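Local coordinates for protein phenylalanine ammonia-lyase (Rhodosporidium toruloides, PDB 1Y2M) that converts L-phenylalanine and L-tyrosine to trans-cinnamate and p-coumarate with loss of ammonia, the commitment step of phenylpropanoid pathways, at residues L296-T300 with H527-L532; D518-L522 with Y699-K703; L555-F560 with A624-A629; T580-L585 with D599-A604. One frame throughout, in Å; residues are numbered along the deposited sequence.

Contact 1: residues L296-T300 with H527-L532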
loop_
_atom_site.group_PDB
_atom_site.type_symbol
_atom_site.label_atom_id
_atom_site.label_comp_id
_atom_site.label_asym_id
_atom_site.label_seq_id
_atom_site.Cartn_x
_atom_site.Cartn_y
_atom_site.Cartn_z
ATOM N N LEU B 296 23.344 0.147 17.667
ATOM C CA LEU B 296 22.783 1.438 17.993
ATOM C C LEU B 296 21.826 1.356 19.164
ATOM O O LEU B 296 21.810 2.252 19.997
ATOM C CB LEU B 296 22.058 1.992 16.772
ATOM C CG LEU B 296 22.984 2.521 15.695
ATOM C CD1 LEU B 296 22.215 2.810 14.455
ATOM C CD2 LEU B 296 23.633 3.788 16.177
ATOM N N THR B 297 21.072 0.275 19.273
ATOM C CA THR B 297 20.252 0.014 20.445
ATOM C C THR B 297 21.107 0.036 21.736
ATOM O O THR B 297 20.772 0.721 22.707
ATOM C CB THR B 297 19.471 -1.328 20.321
ATOM O OG1 THR B 297 18.569 -1.258 19.218
ATOM C CG2 THR B 297 18.651 -1.561 21.586
ATOM N N ALA B 298 22.205 -0.707 21.710
ATOM C CA ALA B 298 23.120 -0.798 22.866
ATOM C C ALA B 298 23.661 0.615 23.183
ATOM O O ALA B 298 23.627 1.083 24.353
ATOM C CB ALA B 298 24.239 -1.751 22.591
HETATM N N MSE B 299 24.129 1.328 22.167
HETATM C CA MSE B 299 24.747 2.653 22.429
HETATM C C MSE B 299 23.749 3.666 22.935
HETATM O O MSE B 299 24.055 4.585 23.708
HETATM C CB MSE B 299 25.498 3.112 21.200
HETATM C CG MSE B 299 26.589 2.187 20.923
HETATM SE SE MSE B 299 27.713 2.778 19.422
HETATM C CE MSE B 299 28.878 3.883 20.399
ATOM N N THR B 300 22.521 3.523 22.459
ATOM C CA THR B 300 21.420 4.360 22.984
ATOM C C THR B 300 21.098 4.045 24.441
ATOM O O THR B 300 20.794 4.946 25.231
ATOM C CB THR B 300 20.182 4.292 22.078
ATOM O OG1 THR B 300 20.534 4.614 20.710
ATOM C CG2 THR B 300 19.100 5.264 22.542
ATOM N N HIS B 527 21.452 8.325 13.230
ATOM C CA HIS B 527 21.366 7.858 14.605
ATOM C C HIS B 527 22.775 7.709 15.186
ATOM O O HIS B 527 23.035 8.073 16.347
ATOM C CB HIS B 527 20.560 6.551 14.608
ATOM C CG HIS B 527 20.211 6.012 15.980
ATOM N ND1 HIS B 527 19.455 4.870 16.157
ATOM C CD2 HIS B 527 20.526 6.455 17.224
ATOM C CE1 HIS B 527 19.317 4.648 17.457
ATOM N NE2 HIS B 527 19.971 5.581 18.126
ATOM N N LEU B 528 23.670 7.063 14.462
ATOM C CA LEU B 528 25.041 6.904 14.955
ATOM C C LEU B 528 25.713 8.249 15.213
ATOM O O LEU B 528 26.333 8.440 16.267
ATOM C CB LEU B 528 25.864 6.092 13.950
ATOM C CG LEU B 528 27.300 5.709 14.304
ATOM C CD1 LEU B 528 27.402 5.126 15.715
ATOM C CD2 LEU B 528 27.829 4.686 13.271
ATOM N N TYR B 529 25.536 9.197 14.297
ATOM C CA TYR B 529 26.063 10.555 14.525
ATOM C C TYR B 529 25.563 11.079 15.868
ATOM O O TYR B 529 26.344 11.580 16.691
ATOM C CB TYR B 529 25.664 11.484 13.385
ATOM C CG TYR B 529 26.072 12.910 13.647
ATOM C CD1 TYR B 529 27.304 13.404 13.216
ATOM C CD2 TYR B 529 25.235 13.753 14.328
ATOM C CE1 TYR B 529 27.673 14.695 13.488
ATOM C CE2 TYR B 529 25.625 15.060 14.621
ATOM C CZ TYR B 529 26.824 15.523 14.202
ATOM O OH TYR B 529 27.177 16.842 14.494
ATOM N N CYS B 530 24.248 10.977 16.073
ATOM C CA CYS B 530 23.620 11.566 17.283
ATOM C C CYS B 530 24.016 10.858 18.581
ATOM O O CYS B 530 24.338 11.512 19.594
ATOM C CB CYS B 530 22.144 11.642 17.168
ATOM S SG CYS B 530 21.504 12.704 15.872
ATOM N N VAL B 531 23.992 9.525 18.558
ATOM C CA VAL B 531 24.278 8.776 19.785
ATOM C C VAL B 531 25.685 9.067 20.266
ATOM O O VAL B 531 25.964 9.076 21.451
ATOM C CB VAL B 531 23.961 7.242 19.635
ATOM C CG1 VAL B 531 25.103 6.523 18.894
ATOM C CG2 VAL B 531 23.710 6.594 20.999
ATOM N N LEU B 532 26.625 9.273 19.345
ATOM C CA LEU B 532 28.008 9.541 19.762
ATOM C C LEU B 532 28.103 10.918 20.436
ATOM O O LEU B 532 28.798 11.056 21.443
ATOM C CB LEU B 532 28.956 9.494 18.560
ATOM C CG LEU B 532 28.982 8.143 17.883
ATOM C CD1 LEU B 532 29.738 8.246 16.595
ATOM C CD2 LEU B 532 29.539 7.015 18.802
#
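L296, on helix 273-303, leans over one face of the H527 imidazole, which comes across from helix 506-560. Its CB lies above the rim of that ring, 4.1 Å from the centroid of H527, a CH-pi contact. Beyond CG the side chain forks: CD1 runs on past ND1 of H527, while CD2 settles against the opposing backbone, 3.6 Å from CA of L528, with CG1 of V531 a little farther off. H527 extends with CG opposite the backbone N (chi1 -172°), which carries NE2 to T300. There NE2 donates to OG1 of T300 over 2.8 Å, a bent bond (143° at the hydrogen) that leaves the ring plane slightly. OG1 of T300 in turn donates to L296 O at 2.8 Å, and L296 O takes T300 N from the other face of its plane. ND1 of H527 is buried without a partner. With an alanine at H527, the hydroxyl of T300 would probably lose its donor from the other helix, and a gap would open under CB and CD1 of L296. Farther along, CE of M299, a selenomethionine here, touches CD2 of L532 at 3.6 Å, and CG2 of V531 abuts CB of M299. Helix 416-443 adds N436 and Q439 against H527. Running nearly parallel, at 22°, the two helices belong to the central bundle of long helices that marks the PAL/histidase fold.

Contact 2: residues D518-L522 with Y699-K703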
loop_
_atom_site.group_PDB
_atom_site.type_symbol
_atom_site.label_atom_id
_atom_site.label_comp_id
_atom_site.label_asym_id
_atom_site.label_seq_id
_atom_site.Cartn_x
_atom_site.Cartn_y
_atom_site.Cartn_z
ATOM N N ASP B 518 19.186 1.811 1.248
ATOM C CA ASP B 518 19.842 3.094 1.123
ATOM C C ASP B 518 19.251 4.069 2.135
ATOM O O ASP B 518 19.959 4.761 2.897
ATOM C CB ASP B 518 19.635 3.627 -0.291
ATOM C CG ASP B 518 20.577 4.790 -0.638
ATOM O OD1 ASP B 518 21.733 4.878 -0.094
ATOM O OD2 ASP B 518 20.173 5.591 -1.515
ATOM N N VAL B 519 17.916 4.136 2.162
ATOM C CA VAL B 519 17.241 5.031 3.120
ATOM C C VAL B 519 17.521 4.653 4.537
ATOM O O VAL B 519 17.738 5.546 5.397
ATOM C CB VAL B 519 15.763 5.107 2.814
ATOM C CG1 VAL B 519 15.019 5.978 3.815
ATOM C CG2 VAL B 519 15.600 5.622 1.390
ATOM N N LEU B 520 17.504 3.350 4.831
ATOM C CA LEU B 520 17.816 2.912 6.204
ATOM C C LEU B 520 19.255 3.297 6.528
ATOM O O LEU B 520 19.540 3.634 7.679
ATOM C CB LEU B 520 17.615 1.409 6.398
ATOM C CG LEU B 520 17.784 0.890 7.837
ATOM C CD1 LEU B 520 17.032 1.690 8.892
ATOM C CD2 LEU B 520 17.347 -0.569 7.995
ATOM N N SER B 521 20.186 3.237 5.557
ATOM C CA SER B 521 21.585 3.621 5.828
ATOM C C SER B 521 21.668 5.089 6.198
ATOM O O SER B 521 22.470 5.478 7.038
ATOM C CB SER B 521 22.454 3.328 4.633
ATOM O OG SER B 521 22.459 1.920 4.309
ATOM N N LEU B 522 20.853 5.912 5.554
ATOM C CA LEU B 522 20.839 7.350 5.911
ATOM C C LEU B 522 20.354 7.518 7.348
ATOM O O LEU B 522 20.915 8.305 8.118
ATOM C CB LEU B 522 19.862 8.116 4.998
ATOM C CG LEU B 522 20.257 8.258 3.523
ATOM C CD1 LEU B 522 19.123 8.759 2.661
ATOM C CD2 LEU B 522 21.454 9.180 3.404
ATOM N N TYR B 699 27.491 7.533 6.603
ATOM C CA TYR B 699 26.708 6.906 5.498
ATOM C C TYR B 699 27.653 6.235 4.481
ATOM O O TYR B 699 27.426 5.121 4.078
ATOM C CB TYR B 699 25.842 7.942 4.821
ATOM C CG TYR B 699 25.181 7.534 3.507
ATOM C CD1 TYR B 699 23.997 6.807 3.457
ATOM C CD2 TYR B 699 25.765 7.913 2.306
ATOM C CE1 TYR B 699 23.393 6.498 2.234
ATOM C CE2 TYR B 699 25.166 7.579 1.107
ATOM C CZ TYR B 699 24.017 6.867 1.063
ATOM O OH TYR B 699 23.481 6.601 -0.182
ATOM N N GLU B 700 28.699 6.935 4.061
ATOM C CA GLU B 700 29.598 6.381 3.042
ATOM C C GLU B 700 30.303 5.128 3.542
ATOM O O GLU B 700 30.479 4.164 2.787
ATOM C CB GLU B 700 30.575 7.440 2.554
ATOM C CG GLU B 700 29.865 8.503 1.704
ATOM C CD GLU B 700 30.738 9.657 1.217
ATOM O OE1 GLU B 700 31.805 9.909 1.812
ATOM O OE2 GLU B 700 30.361 10.318 0.208
ATOM N N ALA B 701 30.674 5.125 4.823
ATOM C CA ALA B 701 31.250 3.946 5.468
ATOM C C ALA B 701 30.295 2.769 5.615
ATOM O O ALA B 701 30.723 1.614 5.627
ATOM C CB ALA B 701 31.843 4.325 6.820
ATOM N N ILE B 702 29.002 3.048 5.713
ATOM C CA ILE B 702 27.978 2.006 5.695
ATOM C C ILE B 702 27.874 1.462 4.261
ATOM O O ILE B 702 27.986 0.272 4.015
ATOM C CB ILE B 702 26.616 2.515 6.225
ATOM C CG1 ILE B 702 26.750 2.867 7.719
ATOM C CG2 ILE B 702 25.550 1.464 6.022
ATOM C CD1 ILE B 702 25.574 3.653 8.250
ATOM N N LYS B 703 27.679 2.349 3.303
ATOM C CA LYS B 703 27.413 1.908 1.924
ATOM C C LYS B 703 28.572 1.134 1.301
ATOM O O LYS B 703 28.350 0.157 0.557
ATOM C CB LYS B 703 27.013 3.101 1.051
ATOM C CG LYS B 703 25.742 3.807 1.384
ATOM C CD LYS B 703 24.473 2.918 1.372
ATOM C CE LYS B 703 24.106 2.336 0.008
ATOM N NZ LYS B 703 23.875 3.360 -1.012
HETATM O O HOH W 1 21.705 7.052 -3.012
#
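The crossing of helix 691-703, near the C-terminus, over the long helix 506-560, at 140° and beside a subunit interface, brings Y699 and K703 to D518. One carboxylate oxygen takes both donors. The hydroxyl OH of Y699 gives OD1 of D518 a very short hydrogen bond, 2.5 Å, and NZ of K703 adds a salt bridge to OD1 of D518 at 2.8 Å, arriving from above the carboxylate plane (58° out). With a cation this close, the carboxylate would probably stay ionised. The K703 chain folds back at chi2, chi3 and chi4 to bring NZ to OD1, and its CG lies 3.5 Å above the plane of the Y699 ring. On the opposite face sits L522, whose CD2 is 3.5 Å from CD1 of Y699, so the phenol is held between two aliphatic chains. A water lies 2.6 Å from OD2 of D518. CG2 of I702 packs 3.6 Å from OG of S521, which is itself bonded to N517 O. N158 of the second subunit also hydrogen-bonds the Y699 hydroxyl, and V142 of that subunit packs on Y699 and L522. This is a helix-helix crossing with a Tyr-Asp-Lys polar cluster at the subunit interface.

Contact 3: residues L555-F560 with A624-A629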
loop_
_atom_site.group_PDB
_atom_site.type_symbol
_atom_site.label_atom_id
_atom_site.label_comp_id
_atom_site.label_asym_id
_atom_site.label_seq_id
_atom_site.Cartn_x
_atom_site.Cartn_y
_atom_site.Cartn_z
ATOM N N LEU B 555 30.548 23.131 50.265
ATOM C CA LEU B 555 29.853 24.420 50.382
ATOM C C LEU B 555 28.836 24.384 51.509
ATOM O O LEU B 555 28.678 25.355 52.238
ATOM C CB LEU B 555 29.175 24.803 49.064
ATOM C CG LEU B 555 30.124 25.417 48.028
ATOM C CD1 LEU B 555 29.524 25.350 46.630
ATOM C CD2 LEU B 555 30.520 26.844 48.399
ATOM N N ILE B 556 28.131 23.263 51.636
ATOM C CA ILE B 556 27.209 23.057 52.759
ATOM C C ILE B 556 27.965 23.154 54.091
ATOM O O ILE B 556 27.499 23.762 55.061
ATOM C CB ILE B 556 26.478 21.703 52.629
ATOM C CG1 ILE B 556 25.307 21.810 51.648
ATOM C CG2 ILE B 556 25.988 21.191 53.965
ATOM C CD1 ILE B 556 24.590 20.487 51.418
ATOM N N ASP B 557 29.143 22.548 54.157
ATOM C CA ASP B 557 29.920 22.631 55.403
ATOM C C ASP B 557 30.372 24.041 55.700
ATOM O O ASP B 557 30.279 24.526 56.845
ATOM C CB ASP B 557 31.145 21.723 55.345
ATOM C CG ASP B 557 30.796 20.283 55.527
ATOM O OD1 ASP B 557 29.696 19.999 56.059
ATOM O OD2 ASP B 557 31.634 19.435 55.166
ATOM N N GLN B 558 30.883 24.701 54.674
ATOM C CA GLN B 558 31.376 26.040 54.814
ATOM C C GLN B 558 30.275 26.995 55.262
ATOM O O GLN B 558 30.502 27.821 56.163
ATOM C CB GLN B 558 31.979 26.509 53.510
ATOM C CG GLN B 558 32.519 27.927 53.539
ATOM C CD GLN B 558 33.043 28.397 52.177
ATOM O OE1 GLN B 558 32.763 27.785 51.133
ATOM N NE2 GLN B 558 33.802 29.497 52.187
ATOM N N HIS B 559 29.093 26.877 54.666
ATOM C CA HIS B 559 28.027 27.855 54.921
ATOM C C HIS B 559 27.215 27.542 56.156
ATOM O O HIS B 559 26.836 28.443 56.890
ATOM C CB HIS B 559 27.137 28.028 53.666
ATOM C CG HIS B 559 27.821 28.785 52.580
ATOM N ND1 HIS B 559 27.681 30.143 52.421
ATOM C CD2 HIS B 559 28.752 28.399 51.679
ATOM C CE1 HIS B 559 28.437 30.549 51.417
ATOM N NE2 HIS B 559 29.104 29.511 50.952
ATOM N N PHE B 560 26.936 26.260 56.371
ATOM C CA PHE B 560 25.975 25.834 57.360
ATOM C C PHE B 560 26.551 24.984 58.471
ATOM O O PHE B 560 25.854 24.710 59.439
ATOM C CB PHE B 560 24.886 25.011 56.689
ATOM C CG PHE B 560 24.217 25.692 55.508
ATOM C CD1 PHE B 560 23.956 27.070 55.501
ATOM C CD2 PHE B 560 23.849 24.944 54.405
ATOM C CE1 PHE B 560 23.314 27.663 54.404
ATOM C CE2 PHE B 560 23.224 25.536 53.342
ATOM C CZ PHE B 560 22.943 26.879 53.353
ATOM N N ALA B 624 23.187 33.425 50.272
ATOM C CA ALA B 624 24.638 33.460 49.964
ATOM C C ALA B 624 25.170 32.108 49.547
ATOM O O ALA B 624 25.947 32.001 48.606
ATOM C CB ALA B 624 25.405 33.980 51.143
ATOM N N TRP B 625 24.765 31.066 50.272
ATOM C CA TRP B 625 25.084 29.699 49.897
ATOM C C TRP B 625 24.575 29.391 48.487
ATOM O O TRP B 625 25.316 28.902 47.615
ATOM C CB TRP B 625 24.472 28.742 50.915
ATOM C CG TRP B 625 24.544 27.355 50.480
ATOM C CD1 TRP B 625 25.633 26.537 50.509
ATOM C CD2 TRP B 625 23.483 26.584 49.903
ATOM N NE1 TRP B 625 25.321 25.306 50.000
ATOM C CE2 TRP B 625 24.007 25.308 49.610
ATOM C CE3 TRP B 625 22.147 26.855 49.556
ATOM C CZ2 TRP B 625 23.245 24.306 49.046
ATOM C CZ3 TRP B 625 21.394 25.842 49.012
ATOM C CH2 TRP B 625 21.938 24.595 48.758
ATOM N N LYS B 626 23.300 29.699 48.256
ATOM C CA LYS B 626 22.669 29.500 46.956
ATOM C C LYS B 626 23.479 30.136 45.806
ATOM O O LYS B 626 23.725 29.536 44.765
ATOM C CB LYS B 626 21.231 30.063 47.005
ATOM C CG LYS B 626 20.467 29.992 45.688
ATOM C CD LYS B 626 20.702 31.201 44.795
ATOM C CE LYS B 626 19.708 31.237 43.634
ATOM N NZ LYS B 626 19.765 32.526 42.869
ATOM N N VAL B 627 23.872 31.386 46.006
ATOM C CA VAL B 627 24.602 32.108 44.973
ATOM C C VAL B 627 25.998 31.486 44.785
ATOM O O VAL B 627 26.449 31.223 43.645
ATOM C CB VAL B 627 24.656 33.610 45.280
ATOM C CG1 VAL B 627 25.600 34.300 44.326
ATOM C CG2 VAL B 627 23.253 34.224 45.150
ATOM N N ALA B 628 26.692 31.230 45.890
ATOM C CA ALA B 628 28.042 30.640 45.781
ATOM C C ALA B 628 27.964 29.271 45.134
ATOM O O ALA B 628 28.795 28.901 44.312
ATOM C CB ALA B 628 28.691 30.538 47.130
ATOM N N ALA B 629 26.944 28.487 45.471
ATOM C CA ALA B 629 26.856 27.168 44.909
ATOM C C ALA B 629 26.582 27.223 43.420
ATOM O O ALA B 629 27.159 26.447 42.650
ATOM C CB ALA B 629 25.817 26.379 45.623
#
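W625 pushes its indole between L555, I556, H559 and F560, a knob into the hole those four form. F560 comes over one indole face, with its CZ 3.3 Å from CG of W625, a tight contact between oblique rings. At the indole edge, CG of H559 and the L555 carbonyl lie near its plane, and CG1 of I556 runs alongside, 3.9 Å from NE1 of W625. H559 and W625 make an offset edge-to-face pair: the indole edge points at the imidazole face, planes 70° apart, and CA of W625 makes a CH-pi contact over the face, 3.8 Å from the centroid of the H559 ring. At chi1 170° the W625 side chain points away from its own backbone N, sending the indole across to helix 506-560. The helices pack roughly antiparallel, at 150°, in a knobs-into-holes contact with an aromatic cluster at its centre. Were W625 an alanine, the F560 ring would probably lose the surface it rests on and a gap would open between the helices. Next to the cluster, CD1 of L555 meets CA of A629 at 3.7 Å. Farther out, F601 of helix 593-611 meets W625 edge-to-face, while L573, L612 and L617 back F560.

Contact 4: residues T580-L585 with D599-A604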
loop_
_atom_site.group_PDB
_atom_site.type_symbol
_atom_site.label_atom_id
_atom_site.label_comp_id
_atom_site.label_asym_id
_atom_site.label_seq_id
_atom_site.Cartn_x
_atom_site.Cartn_y
_atom_site.Cartn_z
ATOM N N THR B 580 17.087 16.952 45.501
ATOM C CA THR B 580 16.352 18.061 44.897
ATOM C C THR B 580 17.079 18.547 43.636
ATOM O O THR B 580 16.450 18.806 42.585
ATOM C CB THR B 580 16.218 19.197 45.892
ATOM O OG1 THR B 580 15.386 18.787 46.994
ATOM C CG2 THR B 580 15.665 20.492 45.220
ATOM N N LEU B 581 18.393 18.688 43.729
ATOM C CA LEU B 581 19.171 19.110 42.565
ATOM C C LEU B 581 19.033 18.108 41.399
ATOM O O LEU B 581 18.789 18.477 40.243
ATOM C CB LEU B 581 20.619 19.289 42.937
ATOM C CG LEU B 581 20.974 20.427 43.892
ATOM C CD1 LEU B 581 22.388 20.192 44.406
ATOM C CD2 LEU B 581 20.830 21.785 43.180
ATOM N N ALA B 582 19.133 16.819 41.695
ATOM C CA ALA B 582 19.080 15.808 40.631
ATOM C C ALA B 582 17.765 15.881 39.907
ATOM O O ALA B 582 17.713 15.936 38.671
ATOM C CB ALA B 582 19.279 14.392 41.204
ATOM N N LYS B 583 16.687 15.862 40.672
ATOM C CA LYS B 583 15.368 15.811 40.067
ATOM C C LYS B 583 15.125 17.083 39.237
ATOM O O LYS B 583 14.628 17.019 38.103
ATOM C CB LYS B 583 14.305 15.628 41.135
ATOM C CG LYS B 583 12.875 15.649 40.606
ATOM C CD LYS B 583 11.928 14.646 41.315
ATOM C CE LYS B 583 11.720 13.333 40.497
ATOM N NZ LYS B 583 11.607 12.123 41.378
ATOM N N ARG B 584 15.536 18.231 39.759
ATOM C CA ARG B 584 15.288 19.486 39.046
ATOM C C ARG B 584 16.144 19.600 37.774
ATOM O O ARG B 584 15.655 20.008 36.732
ATOM C CB ARG B 584 15.552 20.695 39.963
ATOM C CG ARG B 584 15.286 22.055 39.328
ATOM C CD ARG B 584 13.880 22.134 38.719
ATOM N NE ARG B 584 13.599 23.472 38.187
ATOM C CZ ARG B 584 12.495 23.797 37.546
ATOM N NH1 ARG B 584 11.581 22.873 37.294
ATOM N NH2 ARG B 584 12.332 25.024 37.093
ATOM N N LEU B 585 17.415 19.281 37.869
ATOM C CA LEU B 585 18.291 19.439 36.699
ATOM C C LEU B 585 17.843 18.587 35.523
ATOM O O LEU B 585 18.021 18.999 34.376
ATOM C CB LEU B 585 19.731 19.131 37.060
ATOM C CG LEU B 585 20.382 20.156 37.976
ATOM C CD1 LEU B 585 21.591 19.510 38.638
ATOM C CD2 LEU B 585 20.785 21.404 37.194
ATOM N N ASP B 599 18.455 28.545 39.017
ATOM C CA ASP B 599 17.187 27.844 39.229
ATOM C C ASP B 599 17.325 26.607 40.152
ATOM O O ASP B 599 16.583 26.420 41.141
ATOM C CB ASP B 599 16.595 27.471 37.858
ATOM C CG ASP B 599 15.422 26.513 37.982
ATOM O OD1 ASP B 599 14.256 27.006 37.984
ATOM O OD2 ASP B 599 15.663 25.303 38.170
ATOM N N ALA B 600 18.314 25.791 39.863
ATOM C CA ALA B 600 18.522 24.560 40.655
ATOM C C ALA B 600 18.768 24.839 42.131
ATOM O O ALA B 600 18.172 24.214 43.029
ATOM C CB ALA B 600 19.673 23.774 40.095
ATOM N N PHE B 601 19.668 25.763 42.407
ATOM C CA PHE B 601 19.951 26.121 43.787
ATOM C C PHE B 601 18.868 26.933 44.465
ATOM O O PHE B 601 18.798 26.919 45.703
ATOM C CB PHE B 601 21.363 26.716 43.938
ATOM C CG PHE B 601 22.414 25.656 43.923
ATOM C CD1 PHE B 601 22.628 24.916 45.083
ATOM C CD2 PHE B 601 23.125 25.320 42.765
ATOM C CE1 PHE B 601 23.535 23.893 45.130
ATOM C CE2 PHE B 601 24.048 24.300 42.807
ATOM C CZ PHE B 601 24.259 23.570 44.005
ATOM N N SER B 602 18.036 27.624 43.699
ATOM C CA SER B 602 16.859 28.273 44.258
ATOM C C SER B 602 15.935 27.203 44.838
ATOM O O SER B 602 15.500 27.298 45.979
ATOM C CB SER B 602 16.119 29.097 43.223
ATOM O OG SER B 602 14.986 29.705 43.828
ATOM N N PHE B 603 15.693 26.174 44.031
ATOM C CA PHE B 603 14.899 25.042 44.485
ATOM C C PHE B 603 15.574 24.408 45.702
ATOM O O PHE B 603 14.928 24.188 46.748
ATOM C CB PHE B 603 14.729 24.047 43.346
ATOM C CG PHE B 603 13.500 23.171 43.444
ATOM C CD1 PHE B 603 12.791 23.001 44.617
ATOM C CD2 PHE B 603 13.068 22.501 42.332
ATOM C CE1 PHE B 603 11.631 22.163 44.652
ATOM C CE2 PHE B 603 11.957 21.673 42.383
ATOM C CZ PHE B 603 11.258 21.504 43.535
ATOM N N ALA B 604 16.895 24.177 45.622
ATOM C CA ALA B 604 17.603 23.594 46.779
ATOM C C ALA B 604 17.489 24.434 48.074
ATOM O O ALA B 604 17.428 23.914 49.221
ATOM C CB ALA B 604 19.073 23.291 46.464
#
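R584 presents the NE side of its guanidinium to the D599 carboxylate, the two planes only 29° apart. NE donates to OD2 of D599 at 2.8 Å, using the syn lone pair, and NH2 reaches OD1 of D599 at 2.9 Å, also on the syn side: a side-on, two-bond salt bridge. A bend at chi2 (53°) turns the arginine chain toward D599 and lays its CD in the plane of the F603 ring, 3.7 Å from CD2 of F603. One face of that phenyl carries CG2 of T580, 3.9 Å from CD1 of F603, while OG1 of T580 turns to the T607 hydroxyl. Another ring, F601, has CD2 of L581 almost exactly over its centre, 3.9 Å from the centroid of F601. CD2 of L581 also lies 3.8 Å from CB of A600 and touches CB of A604. CB of A600 meets CD2 of L585 as well, at 3.9 Å. The helices, successive in the chain, cross at 138° as a helical hairpin. F603 of the third subunit stacks on F603, and R584 of that subunit brings its NH1 close to NH1 of R584. D599 probably balances the charge of R584, while OE1 of Q587 from each chain accepts from NH1 and so eases the approach; without these partners the two like charges would probably repel at this buried junction between subunits.

Overall arrangement
Helix 506-560 ties contacts 1, 2 and 3 together: contact 2 lies toward its start, contact 1 follows with its centre about 15 Å away, and contact 3 closes its far end, about 39 Å from contact 1 between centres. Contact 4 joins the next two helices, and its centre is about 14 Å from that of contact 3. Those two touch directly, CB of A629 lying 3.4 Å from CE1 of F601, forming one continuous packed group of helices at the subunit's far end. Contact 1 comes nearest to the active site, with the side chain of T300 about 11 Å from that of R366, which probably binds cinnamate. Contacts 2, 3 and 4 lie away from the substrate-binding residues.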